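Local structure of bifunctional autolysin (Staphylococcus aureus subsp. aureus Mu50, 6FXO) at residues 11-17 with 240-244; 26-31 with 211-215; 77-81 with 227-231; 143-149 with 169-175. The protein is a staphylococcal cell-wall hydrolase of glycoside hydrolase family 73 that probably cleaves the glycan strands of peptidoglycan as an N-acetylglucosaminidase. All blocks are in the same frame, centred on the assembly; numbering follows the deposited sequence.

Contact 1: residues 11-17 with 240-244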
loop_
_atom_site.group_PDB
_atom_site.type_symbol
_atom_site.label_atom_id
_atom_site.label_comp_id
_atom_site.label_asym_id
_atom_site.label_seq_id
_atom_site.Cartn_x
_atom_site.Cartn_y
_atom_site.Cartn_z
ATOM N N GLY A 11 9.022 -19.702 14.245
ATOM C CA GLY A 11 9.737 -20.862 14.768
ATOM C C GLY A 11 9.858 -21.888 13.669
ATOM O O GLY A 11 10.428 -22.965 13.831
ATOM N N MET A 12 9.317 -21.494 12.524
ATOM C CA MET A 12 9.260 -22.232 11.282
ATOM C C MET A 12 10.542 -22.106 10.542
ATOM O O MET A 12 11.588 -21.835 11.115
ATOM C CB MET A 12 8.223 -21.587 10.400
ATOM C CG MET A 12 6.946 -22.264 10.362
ATOM S SD MET A 12 6.091 -21.277 9.142
ATOM C CE MET A 12 4.636 -22.032 9.147
ATOM N N THR A 13 10.455 -22.279 9.242
ATOM C CA THR A 13 11.684 -22.156 8.488
ATOM C C THR A 13 11.402 -21.634 7.107
ATOM O O THR A 13 10.358 -21.907 6.529
ATOM C CB THR A 13 12.440 -23.490 8.481
ATOM O OG1 THR A 13 13.633 -23.340 7.710
ATOM C CG2 THR A 13 11.606 -24.622 7.940
ATOM N N LEU A 14 12.351 -20.869 6.586
ATOM C CA LEU A 14 12.262 -20.280 5.269
ATOM C C LEU A 14 12.193 -21.366 4.215
ATOM O O LEU A 14 11.573 -21.168 3.174
ATOM C CB LEU A 14 13.512 -19.414 5.061
ATOM C CG LEU A 14 13.687 -18.742 3.708
ATOM C CD1 LEU A 14 12.663 -17.643 3.533
ATOM C CD2 LEU A 14 15.081 -18.155 3.629
ATOM N N ASN A 15 12.825 -22.519 4.491
ATOM C CA ASN A 15 12.825 -23.625 3.555
ATOM C C ASN A 15 11.424 -24.164 3.370
ATOM O O ASN A 15 11.010 -24.469 2.253
ATOM C CB ASN A 15 13.712 -24.715 4.120
ATOM C CG ASN A 15 15.167 -24.571 3.783
ATOM O OD1 ASN A 15 15.706 -23.457 3.776
ATOM N ND2 ASN A 15 15.902 -25.659 3.611
ATOM N N GLN A 16 10.697 -24.259 4.485
ATOM C CA GLN A 16 9.323 -24.750 4.558
ATOM C C GLN A 16 8.385 -23.751 3.959
ATOM O O GLN A 16 7.578 -24.087 3.095
ATOM C CB GLN A 16 8.894 -24.969 6.034
ATOM C CG GLN A 16 7.940 -26.147 6.335
ATOM C CD GLN A 16 7.500 -26.163 7.797
ATOM O OE1 GLN A 16 8.327 -26.297 8.704
ATOM N NE2 GLN A 16 6.175 -26.123 8.090
ATOM N N VAL A 17 8.514 -22.504 4.399
ATOM C CA VAL A 17 7.598 -21.496 3.837
ATOM C C VAL A 17 7.708 -21.217 2.347
ATOM O O VAL A 17 6.712 -20.894 1.707
ATOM C CB VAL A 17 7.594 -20.200 4.669
ATOM C CG1 VAL A 17 6.957 -20.450 6.028
ATOM C CG2 VAL A 17 9.003 -19.657 4.825
ATOM N N ILE A 240 8.444 -7.609 11.476
ATOM C CA ILE A 240 9.202 -8.590 10.776
ATOM C C ILE A 240 9.005 -10.072 11.178
ATOM O O ILE A 240 9.270 -10.472 12.310
ATOM C CB ILE A 240 10.695 -8.147 10.907
ATOM C CG1 ILE A 240 10.873 -6.652 10.495
ATOM C CG2 ILE A 240 11.618 -9.037 10.084
ATOM C CD1 ILE A 240 12.281 -6.080 10.796
ATOM N N PRO A 241 8.451 -10.867 10.275
ATOM C CA PRO A 241 8.254 -12.299 10.563
ATOM C C PRO A 241 9.603 -12.983 10.757
ATOM O O PRO A 241 10.531 -12.599 10.045
ATOM C CB PRO A 241 7.588 -12.837 9.290
ATOM C CG PRO A 241 6.946 -11.628 8.647
ATOM C CD PRO A 241 7.903 -10.497 8.946
ATOM N N GLN A 242 9.757 -13.979 11.647
ATOM C CA GLN A 242 11.097 -14.555 11.725
ATOM C C GLN A 242 11.007 -16.053 11.511
ATOM O O GLN A 242 10.072 -16.687 11.994
ATOM C CB GLN A 242 11.771 -14.275 13.079
ATOM C CG GLN A 242 12.183 -12.829 13.334
ATOM C CD GLN A 242 13.408 -12.760 14.222
ATOM O OE1 GLN A 242 13.348 -13.010 15.427
ATOM N NE2 GLN A 242 14.538 -12.343 13.659
ATOM N N TYR A 243 11.973 -16.613 10.776
ATOM C CA TYR A 243 11.969 -18.050 10.528
ATOM C C TYR A 243 13.270 -18.601 11.093
ATOM O O TYR A 243 14.306 -17.957 10.928
ATOM C CB TYR A 243 11.909 -18.347 9.004
ATOM C CG TYR A 243 10.823 -17.648 8.196
ATOM C CD1 TYR A 243 9.518 -18.105 8.205
ATOM C CD2 TYR A 243 11.123 -16.550 7.399
ATOM C CE1 TYR A 243 8.534 -17.494 7.444
ATOM C CE2 TYR A 243 10.141 -15.927 6.623
ATOM C CZ TYR A 243 8.860 -16.405 6.649
ATOM O OH TYR A 243 7.951 -15.800 5.837
ATOM N N LYS A 244 13.234 -19.781 11.738
ATOM C CA LYS A 244 14.476 -20.341 12.295
ATOM C C LYS A 244 14.481 -21.874 12.420
ATOM O O LYS A 244 14.273 -22.539 11.382
ATOM C CB LYS A 244 14.824 -19.676 13.653
ATOM C CG LYS A 244 15.665 -18.402 13.515
ATOM C CD LYS A 244 16.675 -18.170 14.644
ATOM C CE LYS A 244 17.425 -16.872 14.415
ATOM N NZ LYS A 244 18.432 -16.580 15.474
ATOM O OXT LYS A 244 14.702 -22.394 13.537
#
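Tyr-243 and Val-17 carry the apolar part of this contact, their side chains approaching from opposite directions. Val-17 CG2 rides over one face of the phenol ring, displaced toward its rim, and comes within 3.4 Å of Tyr-243 CE1 in a CH-pi contact; the other methyl, Val-17 CG1, lies 3.6 Å from the same carbon. Leu-14 CA sits over this face as well. Met-12 CB meets the ring at its edge, 4.3 Å from Tyr-243 CD1, while the thioether end of that side chain leads away. The first torsion of Tyr-243 (chi1 -51°) sets CG beside its own backbone N, which places the ring against the first turn of helix 14-22, with Tyr-243 CB 3.5 Å from Leu-14 N.

One backbone hydrogen bond crosses between the segments, from Lys-244 N to Met-12 O at 2.7 Å. It is bent, 136° at the hydrogen, and the donor stands above the carbonyl plane.

Polar groups within 11-17 shape the helix start. Thr-13 is the N-cap, its OG1 taking a weak bond from Asn-15 N, and Thr-13 O accepts from Val-17 N at 2.9 Å.

Residues 240-242 are the end of strand 237-242, which pairs in parallel with 4-9, the strand leading to 11-17. The chemistry implies that the C-terminal tail is held by a bent backbone bond to the residue before the N-cap and by apolar contact of the Tyr-243 ring with the first helical turn, while the bond between its OH and that of Tyr-196 limits where the ring can lie.

Contact 2: residues 26-31 with 211-215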
loop_
_atom_site.group_PDB
_atom_site.type_symbol
_atom_site.label_atom_id
_atom_site.label_comp_id
_atom_site.label_asym_id
_atom_site.label_seq_id
_atom_site.Cartn_x
_atom_site.Cartn_y
_atom_site.Cartn_z
ATOM N N TYR A 26 -2.136 -21.073 -7.664
ATOM C CA TYR A 26 -1.941 -19.788 -8.306
ATOM C C TYR A 26 -0.457 -19.578 -8.183
ATOM O O TYR A 26 0.047 -18.923 -7.282
ATOM C CB TYR A 26 -2.801 -18.697 -7.670
ATOM C CG TYR A 26 -4.071 -18.555 -8.473
ATOM C CD1 TYR A 26 -4.301 -17.431 -9.253
ATOM C CD2 TYR A 26 -5.009 -19.575 -8.512
ATOM C CE1 TYR A 26 -5.433 -17.327 -10.051
ATOM C CE2 TYR A 26 -6.144 -19.484 -9.306
ATOM C CZ TYR A 26 -6.353 -18.357 -10.075
ATOM O OH TYR A 26 -7.476 -18.266 -10.862
ATOM N N LYS A 27 0.216 -20.165 -9.139
ATOM C CA LYS A 27 1.680 -20.160 -9.296
ATOM C C LYS A 27 2.323 -18.807 -9.464
ATOM O O LYS A 27 1.870 -17.914 -10.200
ATOM C CB LYS A 27 2.067 -21.021 -10.537
ATOM C CG LYS A 27 1.184 -22.243 -10.859
ATOM C CD LYS A 27 -0.167 -21.960 -11.621
ATOM C CE LYS A 27 -0.207 -21.877 -13.142
ATOM N NZ LYS A 27 -1.624 -21.749 -13.681
ATOM N N PRO A 28 3.391 -18.656 -8.688
ATOM C CA PRO A 28 4.175 -17.391 -8.701
ATOM C C PRO A 28 4.880 -16.974 -10.010
ATOM O O PRO A 28 5.438 -17.848 -10.678
ATOM C CB PRO A 28 5.233 -17.618 -7.618
ATOM C CG PRO A 28 4.737 -18.822 -6.811
ATOM C CD PRO A 28 3.992 -19.655 -7.788
ATOM N N GLN A 29 4.935 -15.644 -10.333
ATOM C CA GLN A 29 5.582 -15.116 -11.515
ATOM C C GLN A 29 6.868 -14.322 -11.260
ATOM O O GLN A 29 7.095 -13.816 -10.156
ATOM C CB GLN A 29 4.560 -14.298 -12.357
ATOM C CG GLN A 29 3.185 -14.957 -12.650
ATOM C CD GLN A 29 3.252 -16.291 -13.378
ATOM O OE1 GLN A 29 3.056 -16.413 -14.584
ATOM N NE2 GLN A 29 3.627 -17.286 -12.589
ATOM N N VAL A 30 7.729 -14.250 -12.285
ATOM C CA VAL A 30 8.982 -13.530 -12.189
ATOM C C VAL A 30 9.220 -12.791 -13.494
ATOM O O VAL A 30 9.401 -13.392 -14.548
ATOM C CB VAL A 30 10.177 -14.436 -11.778
ATOM C CG1 VAL A 30 10.394 -15.564 -12.779
ATOM C CG2 VAL A 30 11.443 -13.605 -11.607
ATOM N N GLN A 31 9.172 -11.460 -13.399
ATOM C CA GLN A 31 9.367 -10.511 -14.483
ATOM C C GLN A 31 10.854 -10.384 -14.677
ATOM O O GLN A 31 11.417 -9.391 -14.213
ATOM C CB GLN A 31 8.861 -9.117 -14.076
ATOM C CG GLN A 31 7.422 -8.767 -14.364
ATOM C CD GLN A 31 7.196 -7.270 -14.297
ATOM O OE1 GLN A 31 7.136 -6.588 -15.325
ATOM N NE2 GLN A 31 7.096 -6.699 -13.088
ATOM N N ALA A 211 -0.728 -11.116 -4.872
ATOM C CA ALA A 211 -0.356 -11.247 -6.270
ATOM C C ALA A 211 0.645 -12.358 -6.438
ATOM O O ALA A 211 1.268 -12.781 -5.465
ATOM C CB ALA A 211 0.239 -9.942 -6.783
ATOM N N THR A 212 0.803 -12.828 -7.673
ATOM C CA THR A 212 1.737 -13.895 -7.936
ATOM C C THR A 212 3.190 -13.485 -7.976
ATOM O O THR A 212 4.056 -14.288 -7.649
ATOM C CB THR A 212 1.289 -14.728 -9.159
ATOM O OG1 THR A 212 0.919 -13.870 -10.253
ATOM C CG2 THR A 212 0.126 -15.649 -8.816
ATOM N N ASP A 213 3.462 -12.238 -8.367
ATOM C CA ASP A 213 4.841 -11.751 -8.437
ATOM C C ASP A 213 5.532 -11.830 -7.079
ATOM O O ASP A 213 5.055 -11.274 -6.104
ATOM C CB ASP A 213 4.788 -10.275 -8.786
ATOM C CG ASP A 213 5.996 -9.736 -9.492
ATOM O OD1 ASP A 213 7.132 -10.042 -9.045
ATOM O OD2 ASP A 213 5.814 -8.922 -10.417
ATOM N N VAL A 214 6.697 -12.419 -7.033
ATOM C CA VAL A 214 7.474 -12.584 -5.856
ATOM C C VAL A 214 8.131 -11.391 -5.420
ATOM O O VAL A 214 8.637 -11.348 -4.285
ATOM C CB VAL A 214 8.483 -13.727 -6.111
ATOM C CG1 VAL A 214 7.711 -14.995 -6.574
ATOM C CG2 VAL A 214 9.507 -13.289 -7.195
ATOM N N ASP A 215 8.169 -10.385 -6.326
ATOM C CA ASP A 215 8.784 -9.097 -6.073
ATOM C C ASP A 215 7.782 -8.018 -5.702
ATOM O O ASP A 215 8.199 -6.893 -5.383
ATOM C CB ASP A 215 9.679 -8.631 -7.265
ATOM C CG ASP A 215 11.008 -9.353 -7.304
ATOM O OD1 ASP A 215 11.814 -9.187 -6.335
ATOM O OD2 ASP A 215 11.276 -10.044 -8.318
HETATM O O HOH W 1 9.626 -10.461 -10.463
#
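Gln-29 and Thr-212 lie side by side with their side chains pointing the same way, Gln-29 CG 3.5 Å from Thr-212 OG1. The threonine turns its methyl rather than its hydroxyl toward the preceding residues of 26-31: chi1 of 47° puts OG1 between the backbone N and the carbonyl carbon and leaves CG2 anti to the carbonyl carbon, 3.2 Å from Lys-27 O. Beside this pair Gln-29 N donates to Thr-212 O at 3.1 Å, from well above the carbonyl plane, and that same oxygen takes a weak bond from Arg-199. Val-214 N returns a weak bond to Gln-29 O, and Pro-28 CB packs on Val-214 CG1 at 3.8 Å.

Asp-213 opens an Asx turn at the approach to helix 216-231. Its OD1 accepts from Asp-215 N at 2.9 Å, met on the anti side and somewhat out of the carboxylate plane. The contact joins the loop after helix 14-22 to the loop leading into helix 216-231, in the glycosidase region.

Gln-31 crosses Asp-213 at about a right angle, amide and carboxylate planes 83° apart, and Gln-31 NE2 stays 3.7 Å from Asp-213 OD2. The other amide atom, OE1, bonds to Gly-35 N, while Asp-213 OD2 takes a weak bond from the indole of Trp-37. A water bridges the segments, accepting from Gln-31 N and donating to Asp-213 OD1 and, at 2.7 Å, to Asp-215 OD2.

Contact 3: residues 77-81 with 227-231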
loop_
_atom_site.group_PDB
_atom_site.type_symbol
_atom_site.label_atom_id
_atom_site.label_comp_id
_atom_site.label_asym_id
_atom_site.label_seq_id
_atom_site.Cartn_x
_atom_site.Cartn_y
_atom_site.Cartn_z
ATOM N N LYS A 77 4.216 19.186 6.452
ATOM C CA LYS A 77 5.151 18.369 5.706
ATOM C C LYS A 77 4.452 17.689 4.580
ATOM O O LYS A 77 5.040 17.499 3.504
ATOM C CB LYS A 77 5.837 17.332 6.643
ATOM C CG LYS A 77 7.263 17.705 7.089
ATOM C CD LYS A 77 7.872 16.684 8.068
ATOM C CE LYS A 77 9.361 16.534 7.896
ATOM N NZ LYS A 77 10.271 17.450 8.603
ATOM N N ILE A 78 3.162 17.357 4.809
ATOM C CA ILE A 78 2.445 16.703 3.752
ATOM C C ILE A 78 2.191 17.665 2.630
ATOM O O ILE A 78 2.464 17.329 1.483
ATOM C CB ILE A 78 1.155 16.028 4.278
ATOM C CG1 ILE A 78 1.452 14.646 4.882
ATOM C CG2 ILE A 78 0.186 15.843 3.153
ATOM C CD1 ILE A 78 2.618 14.546 5.837
ATOM N N ASN A 79 1.697 18.862 2.947
ATOM C CA ASN A 79 1.462 19.791 1.847
ATOM C C ASN A 79 2.731 20.150 1.127
ATOM O O ASN A 79 2.684 20.387 -0.078
ATOM C CB ASN A 79 0.764 21.051 2.280
ATOM C CG ASN A 79 -0.613 20.763 2.767
ATOM O OD1 ASN A 79 -1.483 20.359 1.999
ATOM N ND2 ASN A 79 -0.902 20.951 4.021
ATOM N N GLN A 80 3.880 20.179 1.827
ATOM C CA GLN A 80 5.057 20.527 1.056
ATOM C C GLN A 80 5.270 19.482 -0.040
ATOM O O GLN A 80 5.822 19.799 -1.088
ATOM C CB GLN A 80 6.303 20.674 1.943
ATOM C CG GLN A 80 6.946 22.055 1.830
ATOM N N PHE A 81 4.817 18.234 0.208
ATOM C CA PHE A 81 4.965 17.165 -0.768
ATOM C C PHE A 81 3.852 17.102 -1.838
ATOM O O PHE A 81 4.154 16.804 -2.989
ATOM C CB PHE A 81 5.126 15.804 -0.048
ATOM C CG PHE A 81 4.895 14.555 -0.875
ATOM C CD1 PHE A 81 5.848 14.115 -1.786
ATOM C CD2 PHE A 81 3.737 13.818 -0.734
ATOM C CE1 PHE A 81 5.635 12.970 -2.533
ATOM C CE2 PHE A 81 3.530 12.668 -1.485
ATOM C CZ PHE A 81 4.480 12.254 -2.379
ATOM N N TYR A 227 8.197 7.783 -1.250
ATOM C CA TYR A 227 7.374 8.847 -0.800
ATOM C C TYR A 227 7.872 9.333 0.562
ATOM O O TYR A 227 7.822 10.515 0.802
ATOM C CB TYR A 227 5.873 8.424 -0.606
ATOM C CG TYR A 227 5.133 8.089 -1.850
ATOM C CD1 TYR A 227 4.667 9.083 -2.707
ATOM C CD2 TYR A 227 4.948 6.774 -2.241
ATOM C CE1 TYR A 227 4.056 8.774 -3.910
ATOM C CE2 TYR A 227 4.332 6.453 -3.433
ATOM C CZ TYR A 227 3.883 7.454 -4.266
ATOM O OH TYR A 227 3.246 7.152 -5.436
ATOM N N TYR A 228 8.371 8.442 1.450
ATOM C CA TYR A 228 8.848 8.843 2.742
ATOM C C TYR A 228 9.979 9.819 2.623
ATOM O O TYR A 228 10.013 10.744 3.409
ATOM C CB TYR A 228 9.347 7.655 3.617
ATOM C CG TYR A 228 8.297 7.173 4.576
ATOM C CD1 TYR A 228 7.436 6.112 4.237
ATOM C CD2 TYR A 228 8.143 7.779 5.829
ATOM C CE1 TYR A 228 6.441 5.685 5.126
ATOM C CE2 TYR A 228 7.142 7.375 6.709
ATOM C CZ TYR A 228 6.298 6.333 6.360
ATOM O OH TYR A 228 5.341 5.951 7.274
ATOM N N ASP A 229 10.888 9.602 1.708
ATOM C CA ASP A 229 12.008 10.498 1.521
ATOM C C ASP A 229 11.601 11.848 0.951
ATOM O O ASP A 229 12.220 12.835 1.266
ATOM C CB ASP A 229 13.103 9.882 0.631
ATOM C CG ASP A 229 13.694 8.593 1.156
ATOM O OD1 ASP A 229 13.888 8.487 2.384
ATOM O OD2 ASP A 229 14.054 7.727 0.332
ATOM N N LYS A 230 10.571 11.863 0.109
ATOM C CA LYS A 230 10.132 13.112 -0.497
ATOM C C LYS A 230 9.461 13.900 0.517
ATOM O O LYS A 230 9.642 15.103 0.569
ATOM C CB LYS A 230 9.176 12.872 -1.685
ATOM C CG LYS A 230 9.906 12.958 -3.028
ATOM C CD LYS A 230 9.121 13.632 -4.156
ATOM C CE LYS A 230 9.794 13.600 -5.511
ATOM N NZ LYS A 230 8.946 14.224 -6.576
ATOM N N ILE A 231 8.642 13.233 1.300
ATOM C CA ILE A 231 7.900 13.835 2.341
ATOM C C ILE A 231 8.740 14.352 3.412
ATOM O O ILE A 231 8.409 15.378 3.948
ATOM C CB ILE A 231 6.886 12.838 2.900
ATOM C CG1 ILE A 231 5.653 12.788 2.043
ATOM C CG2 ILE A 231 6.506 13.216 4.299
ATOM C CD1 ILE A 231 4.864 11.565 2.411
#
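Phe-81 and Ile-231 form the tight part of this contact. With CG anti to the backbone N (chi1 163°), the phenylalanine reaches from helix 75-82 to the last turn of helix 216-231, where Ile-231 CG1 lies over one face of its ring, 3.9 Å from the centroid and 3.5 Å from Phe-81 CG, a CH-pi contact. The ring of Tyr-227 stands nearly perpendicular to that of Phe-81, planes 87° apart and centroids 5.8 Å apart. The two meet rim to rim, so this is no T-shaped stack. Both rings also touch helix 106-116, Phe-81 at Ile-110 and Tyr-227 at Ser-111 and Leu-114. A looser spot on this buried side is Ile-78 CD1, 4.4 Å from Ile-231 CG2.

Toward solvent, the first carbons of Lys-230 still pack closely, CB 3.6 Å from Phe-81 CD1 and CD near the ring plane at its edge; only the end of the chain leaves. Lys-77, poorly ordered, is the loose member, its CG 4.1 Å from Ile-231 O.

The short helical segments approach to 9.7 Å between axes, their directions 105° apart, and no hydrogen bond crosses between them. Cohesion therefore comes from apolar and aromatic surfaces, to which Lys-77 and Lys-230 supply aliphatic carbons; Lys-85, by contrast, brings its charge to the Phe-81 ring in a cation-pi contact.

Contact 4: residues 143-149 with 169-175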
loop_
_atom_site.group_PDB
_atom_site.type_symbol
_atom_site.label_atom_id
_atom_site.label_comp_id
_atom_site.label_asym_id
_atom_site.label_seq_id
_atom_site.Cartn_x
_atom_site.Cartn_y
_atom_site.Cartn_z
ATOM N N TYR A 143 -18.255 17.265 -8.882
ATOM C CA TYR A 143 -18.210 16.334 -7.758
ATOM C C TYR A 143 -16.827 15.601 -7.990
ATOM O O TYR A 143 -16.386 15.566 -9.128
ATOM C CB TYR A 143 -19.504 15.475 -7.794
ATOM C CG TYR A 143 -20.779 16.285 -7.566
ATOM C CD1 TYR A 143 -21.354 17.049 -8.585
ATOM C CD2 TYR A 143 -21.418 16.298 -6.331
ATOM C CE1 TYR A 143 -22.507 17.792 -8.381
ATOM C CE2 TYR A 143 -22.578 17.035 -6.112
ATOM C CZ TYR A 143 -23.119 17.786 -7.141
ATOM O OH TYR A 143 -24.261 18.531 -6.929
ATOM N N HIS A 144 -16.155 15.046 -6.941
ATOM C CA HIS A 144 -14.840 14.355 -7.027
ATOM C C HIS A 144 -14.615 12.900 -6.552
ATOM O O HIS A 144 -15.416 12.357 -5.806
ATOM C CB HIS A 144 -13.853 15.246 -6.254
ATOM C CG HIS A 144 -13.784 16.643 -6.735
ATOM N ND1 HIS A 144 -12.767 17.084 -7.574
ATOM C CD2 HIS A 144 -14.595 17.706 -6.516
ATOM C CE1 HIS A 144 -12.981 18.365 -7.844
ATOM N NE2 HIS A 144 -14.068 18.763 -7.228
ATOM N N ASN A 145 -13.462 12.292 -6.967
ATOM C CA ASN A 145 -13.147 10.926 -6.585
ATOM C C ASN A 145 -11.680 10.697 -6.567
ATOM O O ASN A 145 -11.094 10.452 -7.625
ATOM C CB ASN A 145 -13.665 9.985 -7.603
ATOM C CG ASN A 145 -14.205 8.767 -6.983
ATOM O OD1 ASN A 145 -13.529 8.066 -6.205
ATOM N ND2 ASN A 145 -15.376 8.416 -7.337
ATOM N N VAL A 146 -11.067 10.785 -5.404
ATOM C CA VAL A 146 -9.632 10.545 -5.475
ATOM C C VAL A 146 -9.223 9.078 -5.270
ATOM O O VAL A 146 -8.028 8.762 -5.293
ATOM C CB VAL A 146 -8.908 11.508 -4.526
ATOM C CG1 VAL A 146 -9.260 12.948 -4.868
ATOM C CG2 VAL A 146 -9.262 11.202 -3.075
ATOM N N PHE A 147 -10.181 8.178 -5.084
ATOM C CA PHE A 147 -9.844 6.769 -4.865
ATOM C C PHE A 147 -10.326 5.676 -5.850
ATOM O O PHE A 147 -10.196 4.499 -5.540
ATOM C CB PHE A 147 -10.197 6.348 -3.426
ATOM C CG PHE A 147 -9.173 6.760 -2.398
ATOM C CD1 PHE A 147 -9.408 7.824 -1.554
ATOM C CD2 PHE A 147 -7.961 6.089 -2.290
ATOM C CE1 PHE A 147 -8.457 8.217 -0.621
ATOM C CE2 PHE A 147 -7.023 6.481 -1.365
ATOM C CZ PHE A 147 -7.266 7.545 -0.532
ATOM N N GLY A 148 -10.888 6.052 -6.998
ATOM C CA GLY A 148 -11.353 5.081 -7.952
ATOM C C GLY A 148 -12.558 4.350 -7.419
ATOM O O GLY A 148 -12.827 3.256 -7.902
ATOM N N ILE A 149 -13.316 4.962 -6.448
ATOM C CA ILE A 149 -14.476 4.238 -5.931
ATOM C C ILE A 149 -15.484 3.914 -7.022
ATOM O O ILE A 149 -15.847 4.783 -7.817
ATOM C CB ILE A 149 -15.154 5.089 -4.823
ATOM C CG1 ILE A 149 -14.130 5.545 -3.776
ATOM C CG2 ILE A 149 -16.294 4.308 -4.177
ATOM C CD1 ILE A 149 -13.449 4.417 -3.029
ATOM N N TRP A 169 -19.362 14.469 -2.495
ATOM C CA TRP A 169 -17.960 14.825 -2.665
ATOM C C TRP A 169 -17.802 15.932 -3.684
ATOM O O TRP A 169 -17.157 15.789 -4.710
ATOM C CB TRP A 169 -17.098 13.591 -3.021
ATOM C CG TRP A 169 -17.239 12.339 -2.126
ATOM C CD1 TRP A 169 -17.598 12.277 -0.803
ATOM C CD2 TRP A 169 -16.978 10.986 -2.525
ATOM N NE1 TRP A 169 -17.579 10.981 -0.371
ATOM C CE2 TRP A 169 -17.197 10.166 -1.405
ATOM C CE3 TRP A 169 -16.576 10.388 -3.724
ATOM C CZ2 TRP A 169 -17.032 8.778 -1.445
ATOM C CZ3 TRP A 169 -16.413 9.021 -3.765
ATOM C CH2 TRP A 169 -16.637 8.231 -2.639
ATOM N N ASP A 170 -18.392 17.062 -3.345
ATOM C CA ASP A 170 -18.406 18.295 -4.134
ATOM C C ASP A 170 -17.099 19.076 -4.050
ATOM O O ASP A 170 -16.890 20.017 -4.816
ATOM C CB ASP A 170 -19.602 19.188 -3.732
ATOM C CG ASP A 170 -19.673 19.570 -2.263
ATOM O OD1 ASP A 170 -20.361 18.861 -1.498
ATOM O OD2 ASP A 170 -19.052 20.580 -1.881
ATOM N N THR A 171 -16.220 18.681 -3.127
ATOM C CA THR A 171 -14.940 19.360 -2.957
ATOM C C THR A 171 -13.852 18.325 -2.723
ATOM O O THR A 171 -14.142 17.212 -2.291
ATOM C CB THR A 171 -15.009 20.317 -1.761
ATOM O OG1 THR A 171 -16.275 20.976 -1.761
ATOM C CG2 THR A 171 -13.903 21.354 -1.792
ATOM N N VAL A 172 -12.598 18.702 -2.984
ATOM C CA VAL A 172 -11.494 17.765 -2.791
ATOM C C VAL A 172 -11.228 17.243 -1.375
ATOM O O VAL A 172 -10.893 16.069 -1.233
ATOM C CB VAL A 172 -10.213 18.372 -3.402
ATOM C CG1 VAL A 172 -9.095 17.336 -3.441
ATOM C CG2 VAL A 172 -10.491 18.919 -4.797
ATOM N N SER A 173 -11.381 18.078 -0.329
ATOM C CA SER A 173 -11.121 17.552 1.010
ATOM C C SER A 173 -12.125 16.477 1.347
ATOM O O SER A 173 -11.834 15.535 2.079
ATOM C CB SER A 173 -11.184 18.672 2.045
ATOM O OG SER A 173 -11.488 18.186 3.344
ATOM N N LYS A 174 -13.308 16.646 0.781
ATOM C CA LYS A 174 -14.476 15.788 0.916
ATOM C C LYS A 174 -14.317 14.465 0.181
ATOM O O LYS A 174 -14.640 13.428 0.758
ATOM C CB LYS A 174 -15.748 16.515 0.416
ATOM C CG LYS A 174 -16.299 17.588 1.366
ATOM C CD LYS A 174 -17.461 18.405 0.744
ATOM C CE LYS A 174 -18.053 19.422 1.706
ATOM N NZ LYS A 174 -19.157 20.236 1.107
ATOM N N ALA A 175 -13.838 14.479 -1.091
ATOM C CA ALA A 175 -13.695 13.197 -1.753
ATOM C C ALA A 175 -12.688 12.394 -0.961
ATOM O O ALA A 175 -12.790 11.172 -0.845
ATOM C CB ALA A 175 -13.216 13.387 -3.179
#
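Trp-169 O receives the amide of His-144, 2.6 Å from the N and nearly in line with the carbonyl, and a CA-H contact from Tyr-143 at 3.3 Å from its CA. This bond ties an irregular loop to the turn just before helix 172-180, inside the family 73 glycosidase region, which belongs to the lysozyme clan. The same oxygen and Asp-170 O lie at the edge of the imidazole in its plane. The ring is further fixed by ND1, hydrogen-bonded with Ala-125 O.

Ala-175 CB packs against His-144 CB at 3.6 Å, and Ala-175 CA lies 3.6 Å over one face of the Trp-169 ring, offset toward the rim. Asn-145 turns its amide 85° to the indole and presents ND2 at the edge, 3.8 Å from Trp-169 CZ3, while OD1 accepts from Ile-149 N at 3.1 Å, which folds the loop back. Ile-149 CG1 then meets Trp-169 CH2, the two side chains at about a right angle.

Just before the helix Asp-170 OD2 has two donors, Thr-171 OG1 from above the carboxylate plane and Lys-174 NZ at its syn lone pair, in a 3.0 Å salt bridge. A chi1 of -56° sets the His-144 ring beside its own backbone N and against Val-172, whose CG2 lies 3.9 Å above the ring plane, offset toward the rim.

Contacts 1 and 4 lie on opposite sides of the chain's centre, their centres 43 Å apart, and no two of the four contacts touch. Contact 1 joins near-terminal segments, so the other three are nested within the loop it closes. Contacts 2 and 3 alternate along the chain and are joined by helix 216-231, which begins right after 211-215 and ends with 227-231; their centres are 31 Å apart. Strand 237-242 of contact 1 follows that helix. Contact 4, about 10 Å from contact 3 at nearest atoms, is nested within both loops closed by contacts 2 and 3. Contacts 1 to 3 bring the first third of the chain against its last part, whereas contact 4 joins two nearby parts of the glycosidase region.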